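Annexin A8 (Homo sapiens, PDB 1W3W) binds calcium and phospholipids and acts as an anticoagulant, indirectly inhibiting the thromboplastin-specific complex of the blood coagulation cascade. Local coordinates at residues Leu159-Gln164 / Leu205-Ala210. Numbering follows the deposited sequence.
Sequences LVCLLQ and LCTRSA
Cys161 and Cys206 are joined by a disulfide; no side-chain ring or amide takes part, and the planes to compare are the two CB-SG-SG planes, turned 84° against each other in a right-handed twist. The methyl CG2 of Thr207 lies against the S-S bond, 3.9 Å from Cys161 SG and 4.0 Å from Cys206 SG. Leu162 packs on the Cys206 CB end, its CD2 reaching to 4.1 Å from Cys206 CB. The bond itself, 2.0 Å from Cys161 SG to Cys206 SG, is reached with different torsions at its two ends: SG of Cys161 stands anti to its own backbone N (chi1 -174°), whereas that of Cys206 sits between backbone N and carbonyl carbon (chi1 68°). In the all-helical annexin fold, a chain of four repeats, Cys161 falls in the second repeat and Cys206 in the third, and this covalent link ties the C-terminal turns of helices 153-163 and 198-207, 5.7 Å apart at Leu162 CA and Cys206 CA. Thr207 OG1 hydrogen-bonds the carbonyl O of Thr203 in its own helix, leaving the methyl branch toward the two sulfurs. Ser166 OG, just after helix 153-163, hydrogen-bonds Cys206 O, a second, polar tie beside the disulfide.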
loop_
_atom_site.group_PDB
_atom_site.type_symbol
_atom_site.label_atom_id
_atom_site.label_comp_id
_atom_site.label_asym_id
_atom_site.label_seq_id
_atom_site.Cartn_x
_atom_site.Cartn_y
_atom_site.Cartn_z
ATOM N N LEU A 159 -3.496 1.850 -15.141
ATOM C CA LEU A 159 -2.282 1.714 -14.344
ATOM C C LEU A 159 -1.166 2.588 -14.900
ATOM O O LEU A 159 -0.502 3.310 -14.156
ATOM C CB LEU A 159 -1.845 0.253 -14.265
ATOM C CG LEU A 159 -2.808 -0.684 -13.528
ATOM C CD1 LEU A 159 -2.303 -2.091 -13.562
ATOM C CD2 LEU A 159 -3.058 -0.240 -12.086
ATOM N N VAL A 160 -0.973 2.536 -16.214
ATOM C CA VAL A 160 0.000 3.392 -16.874
ATOM C C VAL A 160 -0.316 4.882 -16.677
ATOM O O VAL A 160 0.582 5.694 -16.453
ATOM C CB VAL A 160 0.109 3.022 -18.386
ATOM C CG1 VAL A 160 0.598 4.194 -19.219
ATOM C CG2 VAL A 160 1.034 1.834 -18.540
ATOM N N CYS A 161 -1.589 5.234 -16.743
ATOM C CA CYS A 161 -2.013 6.612 -16.514
ATOM C C CYS A 161 -1.702 7.085 -15.093
ATOM O O CYS A 161 -1.275 8.216 -14.908
ATOM C CB CYS A 161 -3.501 6.764 -16.803
ATOM S SG CYS A 161 -4.072 8.480 -16.718
ATOM N N LEU A 162 -1.887 6.221 -14.098
ATOM C CA LEU A 162 -1.596 6.590 -12.706
ATOM C C LEU A 162 -0.114 6.919 -12.496
ATOM O O LEU A 162 0.228 7.728 -11.632
ATOM C CB LEU A 162 -2.056 5.493 -11.737
ATOM C CG LEU A 162 -3.578 5.368 -11.590
ATOM C CD1 LEU A 162 -3.956 4.133 -10.794
ATOM C CD2 LEU A 162 -4.175 6.592 -10.956
ATOM N N LEU A 163 0.756 6.294 -13.289
ATOM C CA LEU A 163 2.194 6.556 -13.251
ATOM C C LEU A 163 2.604 7.767 -14.071
ATOM O O LEU A 163 3.609 8.409 -13.768
ATOM C CB LEU A 163 2.968 5.375 -13.835
ATOM C CG LEU A 163 3.015 4.047 -13.104
ATOM C CD1 LEU A 163 3.724 3.028 -14.000
ATOM C CD2 LEU A 163 3.720 4.199 -11.753
ATOM N N GLN A 164 1.854 8.031 -15.137
ATOM C CA GLN A 164 2.242 8.984 -16.180
ATOM C C GLN A 164 1.781 10.345 -15.731
ATOM O O GLN A 164 0.754 10.850 -16.198
ATOM C CB GLN A 164 1.598 8.613 -17.528
ATOM C CG GLN A 164 2.308 7.475 -18.266
ATOM C CD GLN A 164 3.340 7.974 -19.259
ATOM O OE1 GLN A 164 3.952 9.019 -19.043
ATOM N NE2 GLN A 164 3.531 7.234 -20.350
ATOM N N LEU A 205 -10.727 9.962 -14.025
ATOM C CA LEU A 205 -10.317 9.417 -12.728
ATOM C C LEU A 205 -8.793 9.488 -12.516
ATOM O O LEU A 205 -8.346 9.663 -11.399
ATOM C CB LEU A 205 -10.824 7.969 -12.550
ATOM C CG LEU A 205 -12.048 7.681 -11.666
ATOM C CD1 LEU A 205 -13.089 8.783 -11.582
ATOM C CD2 LEU A 205 -12.697 6.374 -12.123
ATOM N N CYS A 206 -8.003 9.399 -13.583
ATOM C CA CYS A 206 -6.544 9.341 -13.445
ATOM C C CYS A 206 -5.805 10.679 -13.652
ATOM O O CYS A 206 -4.763 10.885 -13.046
ATOM C CB CYS A 206 -5.947 8.192 -14.292
ATOM S SG CYS A 206 -6.009 8.323 -16.105
ATOM N N THR A 207 -6.353 11.613 -14.431
ATOM C CA THR A 207 -5.663 12.895 -14.695
ATOM C C THR A 207 -6.120 14.086 -13.840
ATOM O O THR A 207 -5.402 15.074 -13.741
ATOM C CB THR A 207 -5.756 13.287 -16.194
ATOM O OG1 THR A 207 -7.121 13.488 -16.570
ATOM C CG2 THR A 207 -5.278 12.148 -17.082
ATOM N N ARG A 208 -7.295 14.013 -13.225
ATOM C CA ARG A 208 -7.788 15.128 -12.406
ATOM C C ARG A 208 -7.274 15.045 -10.988
ATOM O O ARG A 208 -6.999 13.973 -10.482
ATOM C CB ARG A 208 -9.316 15.147 -12.378
ATOM C CG ARG A 208 -9.932 15.263 -13.740
ATOM C CD ARG A 208 -9.613 16.557 -14.450
ATOM N NE ARG A 208 -10.438 16.661 -15.643
ATOM C CZ ARG A 208 -9.992 16.676 -16.902
ATOM N NH1 ARG A 208 -8.688 16.658 -17.189
ATOM N NH2 ARG A 208 -10.874 16.748 -17.893
ATOM N N SER A 209 -7.178 16.189 -10.333
ATOM C CA SER A 209 -6.781 16.231 -8.939
ATOM C C SER A 209 -7.867 15.674 -8.029
ATOM O O SER A 209 -9.034 15.628 -8.412
ATOM C CB SER A 209 -6.477 17.672 -8.539
ATOM O OG SER A 209 -7.649 18.462 -8.514
ATOM N N ALA A 210 -7.474 15.255 -6.826
ATOM C CA ALA A 210 -8.421 14.747 -5.830
ATOM C C ALA A 210 -9.516 15.762 -5.522
ATOM O O ALA A 210 -10.682 15.417 -5.424
ATOM C CB ALA A 210 -7.694 14.361 -4.545
#